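Local coordinates for cytochrome P450 (PDB 4RM4), which binds heme and probably acts as a monooxygenase, inserting oxygen into organic substrates, at residues A[31-34]-A[35-39]; A[118-121]-A[122-126]; A[154-157]-A[158-162]. All blocks are in the same frame, centred on the assembly; numbering follows the deposited sequence.

Contact 1 of 3, residues A[31-34]-A[35-39]; sequences ESMR and KDAPV
M33 and A37 meet one helical turn apart, the methyl CE of the methionine lying 4.0 Å from CB of the alanine. The methionine chain reaches its neighbour by folding: CG sits beside the backbone N (chi1 -55°), and further bends at chi2 and chi3 turn the thioether forward along the chain. P38 rests on the carbonyl end of the turn, its ring atom CB lying 3.6 Å from R34 O. Beneath these side chains run i to i+4 bonds near the end of helix 27-36. K35 N reaches E31 O over 3.2 Å, and D36 N makes a shorter bond of 2.7 Å to S32 O. A37 is the first residue to leave helical geometry, and the proline that follows has no N-H with which to prolong the ladder.

The second shell holds the more buried side of the turn. CA of E31 sits over one face of the R34 guanidinium, 3.4 Å above its plane and displaced toward the rim, and the group is fixed at its polar end by a salt bridge to E321 and a hydrogen bond to S316. F51 touches both M33 and R34, and also pairs through its backbone with P38. The arrangement is a helix C-terminus followed by proline, here passing the chain from helix 27-36 into strand 39-42, an outermost strand of the mixed sheet in this P450 fold.

Contact 2 of 3, residues A[118-121]-A[122-126]; sequences ELIQ and KFQGR
I120, F123 and Q124 form a local contact at the C-terminal end of helix 102-123, where the helix gives way to a type I beta turn from F123 to R126 that leads toward strand 128-130. The bonding pattern shows the change. K122 N bonds to L119 O at 3.2 Å and F123 N to I120 O at 2.9 Å, two i to i+3 links, consistent with a tighter last turn. The beta turn is then closed by R126 N, which bonds to F123 O.

Among the side chains, F123 folds back over the turn before it. Its CG lies between the backbone N and the carbonyl carbon (chi1 60°), a placement that carries the ring back along the helix. There CZ meets CG1 of I120 at 4.2 Å, while CE2 passes 3.6 Å from I120 CA. The same ring meets F129 with the planes at about 45°, and L366 of helix 352-369 also touches it. I120 packs against S365 and A369 of that helix and against F135 of helix 131-136, and L119 adds P138 and L139, making this flank the buried one.

Q124 returns toward I120 from the loop side. Its amide nitrogen NE2 is hydrogen-bonded to A369 O, which ties the start of the turn to helix 352-369, and its OE1 lies 4.0 Å from CG2 of I120. One face of the F123 ring is met by the carbonyl oxygen of I120, 3.8 Å above the plane and displaced toward the rim.

Contact 3 of 3, residues A[154-157]-A[158-162]; sequences HMEQ and FKAWS
Q157 and W161 run alongside each other in the same direction, with CG of Q157 over the six-membered ring and the amide carried out past its CZ2-CH2 edge. Amide and indole planes are only 27° apart, and NE2 of Q157 comes within 3.7 Å of CZ2 of W161. Over the face, CG makes a CH-pi contact, 4.0 Å from the ring centroid and 21° off the normal. The glutamine is nearly straight, CG anti to the backbone N (chi1 -165°) and the chain extended beyond it. Q157 O also meets a face of the indole, 3.2 Å above it toward the rim, while accepting the backbone N-H of W161.

The indole is also held by a hydrogen bond from NE1 to E190 and meets F194 edge-to-face. Replacing W161 by an alanine would probably leave E190 without its indole donor and the Q157 side chain without the ring face its CG rests on, freeing the chain to turn. On the adjoining face F158 packs against L237 and F195, its side chain about 10 Å from the heme. K159 makes a cation-pi contact with Y137. Regular i to i+4 bonds, such as K159 N to M155 O at 3.0 Å, form the backbone here. The arrangement is the first turns of an amphipathic helix, 155-165, with H154 at its N-cap, packed against helices 138-147, 177-204 and 226-257 of the P450 fold.

All three contacts are local turns of helix, yet each lies at a different stage of one. Contacts 1 and 2 close helices 27-36 and 102-123, whereas contact 3 opens helix 155-165. Contact 1 is a surface contact, and its partners beyond the two segments include a salt bridge and hydrogen bonds of R34 as well as apolar touches on F51 and L52. Contacts 2 and 3 are partly buried and rest on aromatic rings, in contact 2 against helix 352-369 and in contact 3 against helices 177-204 and 226-257; both also touch helix 138-147. Their nearest atoms are about 8 Å apart, while those of contacts 1 and 3, on opposite sides of the chain's centre, are about 30 Å apart.

Contact 1 of 3, residues A[31-34]-A[35-39]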
ATOM      1  N   GLU A  31      10.915  18.027  -5.023  1.00 17.88           N
ATOM      2  CA  GLU A  31      11.594  19.122  -4.340  1.00 21.35           C
ATOM      3  C   GLU A  31      11.498  20.420  -5.135  1.00 21.79           C
ATOM      4  O   GLU A  31      11.286  21.489  -4.560  1.00 23.52           O
ATOM      5  CB  GLU A  31      13.063  18.795  -4.036  1.00 21.81           C
ATOM      6  CG  GLU A  31      13.798  19.954  -3.342  1.00 24.37           C
ATOM      7  CD  GLU A  31      15.002  19.492  -2.551  1.00 34.63           C
ATOM      8  OE1 GLU A  31      15.436  18.336  -2.744  1.00 33.02           O
ATOM      9  OE2 GLU A  31      15.518  20.289  -1.736  1.00 37.06           O
ATOM     10  N   SER A  32      11.618  20.319  -6.457  1.00 22.23           N
ATOM     11  CA  SER A  32      11.503  21.495  -7.309  1.00 22.69           C
ATOM     12  C   SER A  32      10.079  22.077  -7.286  1.00 24.68           C
ATOM     13  O   SER A  32       9.906  23.293  -7.249  1.00 27.32           O
ATOM     14  CB  SER A  32      11.964  21.188  -8.736  1.00 24.07           C
ATOM     15  OG  SER A  32      10.985  20.477  -9.456  1.00 27.77           O
ATOM     16  N   MET A  33       9.063  21.215  -7.284  1.00 19.45           N
ATOM     17  CA  MET A  33       7.675  21.684  -7.203  1.00 22.38           C
ATOM     18  C   MET A  33       7.350  22.305  -5.844  1.00 19.24           C
ATOM     19  O   MET A  33       6.696  23.335  -5.772  1.00 23.24           O
ATOM     20  CB  MET A  33       6.689  20.548  -7.524  1.00 18.16           C
ATOM     21  CG  MET A  33       6.953  19.881  -8.860  1.00 22.84           C
ATOM     22  SD  MET A  33       6.595  20.924 -10.294  1.00 24.41           S
ATOM     23  CE  MET A  33       4.804  21.039 -10.187  1.00 21.37           C
ATOM     24  N   ARG A  34       7.785  21.676  -4.758  1.00 21.07           N
ATOM     25  CA  ARG A  34       7.536  22.268  -3.446  1.00 21.61           C
ATOM     26  C   ARG A  34       8.074  23.697  -3.398  1.00 25.93           C
ATOM     27  O   ARG A  34       7.444  24.605  -2.827  1.00 22.27           O
ATOM     28  CB  ARG A  34       8.175  21.438  -2.338  1.00 17.98           C
ATOM     29  CG  ARG A  34       7.472  20.119  -2.089  1.00 19.79           C
ATOM     30  CD  ARG A  34       7.879  19.555  -0.741  1.00 19.80           C
ATOM     31  NE  ARG A  34       9.327  19.341  -0.595  1.00 18.26           N
ATOM     32  CZ  ARG A  34       9.986  18.296  -1.096  1.00 17.76           C
ATOM     33  NH1 ARG A  34      11.295  18.167  -0.901  1.00 17.54           N
ATOM     34  NH2 ARG A  34       9.346  17.385  -1.806  1.00 18.13           N
ATOM     35  N   LYS A  35       9.235  23.882  -4.018  1.00 20.52           N
ATOM     36  CA  LYS A  35       9.911  25.174  -4.016  1.00 24.78           C
ATOM     37  C   LYS A  35       9.341  26.156  -5.041  1.00 25.50           C
ATOM     38  O   LYS A  35       9.115  27.328  -4.727  1.00 27.98           O
ATOM     39  CB  LYS A  35      11.410  24.980  -4.260  1.00 28.22           C
ATOM     40  CG  LYS A  35      12.269  25.181  -3.022  1.00 38.19           C
ATOM     41  CD  LYS A  35      12.329  26.656  -2.633  1.00 34.93           C
ATOM     42  CE  LYS A  35      13.396  26.916  -1.580  1.00 49.34           C
ATOM     43  NZ  LYS A  35      13.676  28.374  -1.417  1.00 50.31           N
ATOM     44  N   ASP A  36       9.109  25.670  -6.256  1.00 26.42           N
ATOM     45  CA  ASP A  36       8.760  26.528  -7.393  1.00 29.37           C
ATOM     46  C   ASP A  36       7.280  26.567  -7.773  1.00 32.92           C
ATOM     47  O   ASP A  36       6.812  27.577  -8.294  1.00 31.55           O
ATOM     48  CB  ASP A  36       9.567  26.123  -8.624  1.00 36.76           C
ATOM     49  CG  ASP A  36      11.044  26.382  -8.460  1.00 38.16           C
ATOM     50  OD1 ASP A  36      11.396  27.326  -7.722  1.00 40.54           O
ATOM     51  OD2 ASP A  36      11.849  25.638  -9.057  1.00 41.73           O
ATOM     52  N   ALA A  37       6.554  25.469  -7.550  1.00 25.81           N
ATOM     53  CA  ALA A  37       5.149  25.395  -7.953  1.00 18.52           C
ATOM     54  C   ALA A  37       4.358  24.474  -7.026  1.00 19.54           C
ATOM     55  O   ALA A  37       3.850  23.440  -7.467  1.00 19.76           O
ATOM     56  CB  ALA A  37       5.030  24.911  -9.424  1.00 20.53           C
ATOM     57  N   PRO A  38       4.252  24.841  -5.741  1.00 19.88           N
ATOM     58  CA  PRO A  38       3.673  23.886  -4.783  1.00 15.93           C
ATOM     59  C   PRO A  38       2.199  23.556  -5.024  1.00 21.45           C
ATOM     60  O   PRO A  38       1.748  22.504  -4.576  1.00 16.35           O
ATOM     61  CB  PRO A  38       3.862  24.577  -3.421  1.00 17.85           C
ATOM     62  CG  PRO A  38       3.978  26.067  -3.756  1.00 20.76           C
ATOM     63  CD  PRO A  38       4.660  26.109  -5.102  1.00 19.83           C
ATOM     64  N   VAL A  39       1.461  24.449  -5.677  1.00 17.20           N
ATOM     65  CA  VAL A  39       0.077  24.180  -6.045  1.00 18.27           C
ATOM     66  C   VAL A  39      -0.083  24.499  -7.531  1.00 22.92           C
ATOM     67  O   VAL A  39      -0.110  25.649  -7.922  1.00 22.14           O
ATOM     68  CB  VAL A  39      -0.923  25.007  -5.216  1.00 19.97           C
ATOM     69  CG1 VAL A  39      -2.346  24.711  -5.660  1.00 19.60           C
ATOM     70  CG2 VAL A  39      -0.753  24.701  -3.734  1.00 20.85           C
TER

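Contact 2 of 3, residues A[118-121]-A[122-126]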
ATOM      1  N   GLU A 118       9.149 -19.737   5.245  1.00 28.61           N
ATOM      2  CA  GLU A 118       9.040 -20.685   4.133  1.00 28.35           C
ATOM      3  C   GLU A 118       9.519 -20.094   2.813  1.00 28.61           C
ATOM      4  O   GLU A 118      10.159 -20.779   2.014  1.00 29.87           O
ATOM      5  CB  GLU A 118       7.605 -21.204   4.001  1.00 32.86           C
ATOM      6  CG  GLU A 118       7.145 -21.994   5.209  1.00 40.19           C
ATOM      7  CD  GLU A 118       5.871 -22.773   4.949  1.00 46.08           C
ATOM      8  OE1 GLU A 118       5.363 -22.728   3.808  1.00 49.45           O
ATOM      9  OE2 GLU A 118       5.380 -23.434   5.891  1.00 50.42           O
ATOM     10  N   LEU A 119       9.215 -18.816   2.586  1.00 23.70           N
ATOM     11  CA  LEU A 119       9.693 -18.127   1.397  1.00 28.80           C
ATOM     12  C   LEU A 119      11.211 -18.080   1.395  1.00 24.35           C
ATOM     13  O   LEU A 119      11.854 -18.404   0.398  1.00 25.63           O
ATOM     14  CB  LEU A 119       9.135 -16.701   1.338  1.00 22.98           C
ATOM     15  CG  LEU A 119       7.677 -16.605   0.895  1.00 26.28           C
ATOM     16  CD1 LEU A 119       7.129 -15.202   1.158  1.00 27.91           C
ATOM     17  CD2 LEU A 119       7.553 -16.981  -0.567  1.00 24.01           C
ATOM     18  N   ILE A 120      11.772 -17.668   2.522  1.00 29.52           N
ATOM     19  CA  ILE A 120      13.215 -17.524   2.655  1.00 27.12           C
ATOM     20  C   ILE A 120      13.949 -18.848   2.405  1.00 31.24           C
ATOM     21  O   ILE A 120      14.977 -18.879   1.719  1.00 28.91           O
ATOM     22  CB  ILE A 120      13.593 -16.928   4.024  1.00 27.94           C
ATOM     23  CG1 ILE A 120      13.060 -15.492   4.127  1.00 24.47           C
ATOM     24  CG2 ILE A 120      15.100 -16.968   4.217  1.00 27.30           C
ATOM     25  CD1 ILE A 120      13.349 -14.789   5.441  1.00 21.03           C
ATOM     26  N   GLN A 121      13.398 -19.938   2.938  1.00 32.73           N
ATOM     27  CA  GLN A 121      13.989 -21.267   2.778  1.00 32.43           C
ATOM     28  C   GLN A 121      14.270 -21.613   1.321  1.00 34.63           C
ATOM     29  O   GLN A 121      15.263 -22.282   1.019  1.00 36.83           O
ATOM     30  CB  GLN A 121      13.099 -22.342   3.417  1.00 35.50           C
ATOM     31  CG  GLN A 121      13.324 -22.543   4.909  1.00 38.77           C
ATOM     32  CD  GLN A 121      12.228 -23.364   5.569  1.00 49.58           C
ATOM     33  OE1 GLN A 121      11.110 -23.455   5.057  1.00 49.06           O
ATOM     34  NE2 GLN A 121      12.542 -23.960   6.718  1.00 54.71           N
ATOM     35  N   LYS A 122      13.406 -21.149   0.421  1.00 31.85           N
ATOM     36  CA  LYS A 122      13.547 -21.440  -1.002  1.00 29.57           C
ATOM     37  C   LYS A 122      14.794 -20.809  -1.627  1.00 36.60           C
ATOM     38  O   LYS A 122      15.348 -21.355  -2.583  1.00 34.14           O
ATOM     39  CB  LYS A 122      12.292 -21.010  -1.780  1.00 31.72           C
ATOM     40  CG  LYS A 122      11.020 -21.762  -1.417  1.00 33.52           C
ATOM     41  CD  LYS A 122       9.883 -21.406  -2.376  1.00 38.87           C
ATOM     42  CE  LYS A 122       8.562 -22.028  -1.952  1.00 50.00           C
ATOM     43  NZ  LYS A 122       8.594 -23.517  -1.988  1.00 51.62           N
ATOM     44  N   PHE A 123      15.241 -19.667  -1.100  1.00 31.20           N
ATOM     45  CA  PHE A 123      16.422 -19.010  -1.666  1.00 32.24           C
ATOM     46  C   PHE A 123      17.584 -18.839  -0.684  1.00 34.58           C
ATOM     47  O   PHE A 123      18.548 -18.126  -0.970  1.00 35.22           O
ATOM     48  CB  PHE A 123      16.062 -17.682  -2.359  1.00 32.27           C
ATOM     49  CG  PHE A 123      15.426 -16.655  -1.459  1.00 27.55           C
ATOM     50  CD1 PHE A 123      16.195 -15.674  -0.848  1.00 29.28           C
ATOM     51  CD2 PHE A 123      14.058 -16.648  -1.249  1.00 27.75           C
ATOM     52  CE1 PHE A 123      15.613 -14.716  -0.043  1.00 26.10           C
ATOM     53  CE2 PHE A 123      13.467 -15.691  -0.433  1.00 23.93           C
ATOM     54  CZ  PHE A 123      14.247 -14.725   0.168  1.00 26.50           C
ATOM     55  N   GLN A 124      17.489 -19.527   0.450  1.00 31.44           N
ATOM     56  CA  GLN A 124      18.453 -19.430   1.550  1.00 37.64           C
ATOM     57  C   GLN A 124      19.902 -19.780   1.179  1.00 37.88           C
ATOM     58  O   GLN A 124      20.843 -19.333   1.837  1.00 40.87           O
ATOM     59  CB  GLN A 124      17.990 -20.328   2.703  1.00 35.90           C
ATOM     60  CG  GLN A 124      18.973 -20.439   3.861  1.00 39.31           C
ATOM     61  CD  GLN A 124      18.856 -19.286   4.843  1.00 41.46           C
ATOM     62  OE1 GLN A 124      18.002 -19.300   5.730  1.00 51.90           O
ATOM     63  NE2 GLN A 124      19.720 -18.285   4.695  1.00 42.16           N
ATOM     64  N   GLY A 125      20.087 -20.582   0.136  1.00 39.69           N
ATOM     65  CA  GLY A 125      21.422 -21.033  -0.226  1.00 40.92           C
ATOM     66  C   GLY A 125      22.066 -20.339  -1.416  1.00 43.28           C
ATOM     67  O   GLY A 125      23.180 -20.685  -1.816  1.00 43.43           O
ATOM     68  N   ARG A 126      21.380 -19.350  -1.974  1.00 35.99           N
ATOM     69  CA  ARG A 126      21.812 -18.748  -3.226  1.00 36.99           C
ATOM     70  C   ARG A 126      22.697 -17.525  -3.021  1.00 35.62           C
ATOM     71  O   ARG A 126      22.550 -16.793  -2.042  1.00 45.68           O
ATOM     72  CB  ARG A 126      20.594 -18.410  -4.088  1.00 38.56           C
ATOM     73  CG  ARG A 126      19.769 -19.641  -4.454  1.00 43.71           C
ATOM     74  CD  ARG A 126      18.367 -19.272  -4.903  1.00 38.24           C
ATOM     75  NE  ARG A 126      18.371 -18.267  -5.960  1.00 42.39           N
ATOM     76  CZ  ARG A 126      17.274 -17.727  -6.478  1.00 44.95           C
ATOM     77  NH1 ARG A 126      16.078 -18.098  -6.035  1.00 40.13           N
ATOM     78  NH2 ARG A 126      17.370 -16.815  -7.440  1.00 47.08           N
TER

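Contact 3 of 3, residues A[154-157]-A[158-162]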
ATOM      1  N   HIS A 154      -6.951 -24.060  -3.143  1.00 35.12           N
ATOM      2  CA  HIS A 154      -7.361 -23.134  -4.201  1.00 34.47           C
ATOM      3  C   HIS A 154      -6.427 -21.937  -4.330  1.00 30.10           C
ATOM      4  O   HIS A 154      -6.766 -20.928  -4.950  1.00 26.41           O
ATOM      5  CB  HIS A 154      -8.799 -22.675  -3.991  1.00 34.99           C
ATOM      6  CG  HIS A 154      -9.810 -23.742  -4.274  1.00 41.76           C
ATOM      7  ND1 HIS A 154      -9.706 -24.589  -5.356  1.00 37.06           N
ATOM      8  CD2 HIS A 154     -10.930 -24.111  -3.611  1.00 41.50           C
ATOM      9  CE1 HIS A 154     -10.726 -25.430  -5.353  1.00 43.48           C
ATOM     10  NE2 HIS A 154     -11.482 -25.162  -4.303  1.00 47.66           N
ATOM     11  N   MET A 155      -5.233 -22.089  -3.774  1.00 30.06           N
ATOM     12  CA  MET A 155      -4.241 -21.029  -3.753  1.00 26.66           C
ATOM     13  C   MET A 155      -3.758 -20.504  -5.112  1.00 29.30           C
ATOM     14  O   MET A 155      -3.496 -19.311  -5.234  1.00 30.18           O
ATOM     15  CB  MET A 155      -3.047 -21.448  -2.895  1.00 36.09           C
ATOM     16  CG  MET A 155      -3.382 -21.521  -1.414  1.00 36.79           C
ATOM     17  SD  MET A 155      -3.699 -19.884  -0.722  1.00 46.19           S
ATOM     18  CE  MET A 155      -2.050 -19.175  -0.773  1.00 36.17           C
ATOM     19  N   GLU A 156      -3.624 -21.366  -6.125  1.00 31.57           N
ATOM     20  CA  GLU A 156      -3.084 -20.899  -7.416  1.00 29.64           C
ATOM     21  C   GLU A 156      -4.072 -20.044  -8.189  1.00 24.98           C
ATOM     22  O   GLU A 156      -3.700 -19.070  -8.846  1.00 27.67           O
ATOM     23  CB  GLU A 156      -2.613 -22.051  -8.305  1.00 30.65           C
ATOM     24  CG  GLU A 156      -2.238 -21.599  -9.728  1.00 32.42           C
ATOM     25  CD  GLU A 156      -1.187 -20.475  -9.754  1.00 38.86           C
ATOM     26  OE1 GLU A 156      -0.211 -20.533  -8.970  1.00 38.59           O
ATOM     27  OE2 GLU A 156      -1.339 -19.529 -10.566  1.00 36.52           O
ATOM     28  N   GLN A 157      -5.338 -20.420  -8.114  1.00 24.64           N
ATOM     29  CA  GLN A 157      -6.389 -19.695  -8.797  1.00 28.48           C
ATOM     30  C   GLN A 157      -6.463 -18.299  -8.199  1.00 26.27           C
ATOM     31  O   GLN A 157      -6.687 -17.308  -8.889  1.00 26.86           O
ATOM     32  CB  GLN A 157      -7.706 -20.435  -8.579  1.00 32.37           C
ATOM     33  CG  GLN A 157      -8.829 -20.028  -9.495  1.00 34.16           C
ATOM     34  CD  GLN A 157     -10.063 -20.881  -9.265  1.00 38.10           C
ATOM     35  OE1 GLN A 157     -10.118 -21.676  -8.319  1.00 33.42           O
ATOM     36  NE2 GLN A 157     -11.057 -20.728 -10.129  1.00 35.92           N
ATOM     37  N   PHE A 158      -6.271 -18.236  -6.891  1.00 26.51           N
ATOM     38  CA  PHE A 158      -6.324 -16.971  -6.178  1.00 25.95           C
ATOM     39  C   PHE A 158      -5.138 -16.084  -6.539  1.00 24.92           C
ATOM     40  O   PHE A 158      -5.297 -14.904  -6.825  1.00 25.98           O
ATOM     41  CB  PHE A 158      -6.345 -17.231  -4.678  1.00 27.41           C
ATOM     42  CG  PHE A 158      -6.735 -16.039  -3.870  1.00 24.75           C
ATOM     43  CD1 PHE A 158      -8.056 -15.650  -3.798  1.00 26.39           C
ATOM     44  CD2 PHE A 158      -5.788 -15.313  -3.194  1.00 23.15           C
ATOM     45  CE1 PHE A 158      -8.426 -14.544  -3.056  1.00 28.60           C
ATOM     46  CE2 PHE A 158      -6.153 -14.210  -2.442  1.00 30.80           C
ATOM     47  CZ  PHE A 158      -7.479 -13.839  -2.375  1.00 20.47           C
ATOM     48  N   LYS A 159      -3.944 -16.662  -6.522  1.00 21.47           N
ATOM     49  CA  LYS A 159      -2.743 -15.955  -6.943  1.00 23.94           C
ATOM     50  C   LYS A 159      -2.896 -15.408  -8.362  1.00 25.98           C
ATOM     51  O   LYS A 159      -2.531 -14.274  -8.641  1.00 24.20           O
ATOM     52  CB  LYS A 159      -1.537 -16.887  -6.854  1.00 28.22           C
ATOM     53  CG  LYS A 159      -0.227 -16.269  -7.309  1.00 30.78           C
ATOM     54  CD  LYS A 159       0.184 -15.122  -6.388  1.00 34.37           C
ATOM     55  CE  LYS A 159       1.654 -14.773  -6.563  1.00 33.61           C
ATOM     56  NZ  LYS A 159       2.111 -13.718  -5.614  1.00 26.35           N
ATOM     57  N   ALA A 160      -3.457 -16.220  -9.254  1.00 25.23           N
ATOM     58  CA  ALA A 160      -3.655 -15.817 -10.641  1.00 23.10           C
ATOM     59  C   ALA A 160      -4.523 -14.570 -10.763  1.00 26.16           C
ATOM     60  O   ALA A 160      -4.231 -13.678 -11.561  1.00 25.85           O
ATOM     61  CB  ALA A 160      -4.258 -16.962 -11.446  1.00 24.27           C
ATOM     62  N   TRP A 161      -5.596 -14.526  -9.977  1.00 22.69           N
ATOM     63  CA  TRP A 161      -6.442 -13.336  -9.875  1.00 25.53           C
ATOM     64  C   TRP A 161      -5.665 -12.124  -9.353  1.00 25.82           C
ATOM     65  O   TRP A 161      -5.815 -11.010  -9.868  1.00 28.43           O
ATOM     66  CB  TRP A 161      -7.619 -13.614  -8.944  1.00 25.11           C
ATOM     67  CG  TRP A 161      -8.684 -14.479  -9.544  1.00 29.81           C
ATOM     68  CD1 TRP A 161      -9.097 -14.489 -10.843  1.00 34.76           C
ATOM     69  CD2 TRP A 161      -9.467 -15.466  -8.866  1.00 29.71           C
ATOM     70  NE1 TRP A 161     -10.095 -15.421 -11.016  1.00 33.18           N
ATOM     71  CE2 TRP A 161     -10.338 -16.036  -9.816  1.00 31.64           C
ATOM     72  CE3 TRP A 161      -9.515 -15.926  -7.543  1.00 27.59           C
ATOM     73  CZ2 TRP A 161     -11.246 -17.042  -9.490  1.00 25.55           C
ATOM     74  CZ3 TRP A 161     -10.417 -16.923  -7.221  1.00 30.38           C
ATOM     75  CH2 TRP A 161     -11.270 -17.470  -8.192  1.00 28.46           C
ATOM     76  N   SER A 162      -4.842 -12.334  -8.327  1.00 22.08           N
ATOM     77  CA  SER A 162      -4.063 -11.227  -7.765  1.00 27.41           C
ATOM     78  C   SER A 162      -3.069 -10.670  -8.772  1.00 29.15           C
ATOM     79  O   SER A 162      -2.779  -9.469  -8.771  1.00 22.30           O
ATOM     80  CB  SER A 162      -3.350 -11.634  -6.474  1.00 26.78           C
ATOM     81  OG  SER A 162      -4.243 -11.581  -5.380  1.00 24.83           O
TER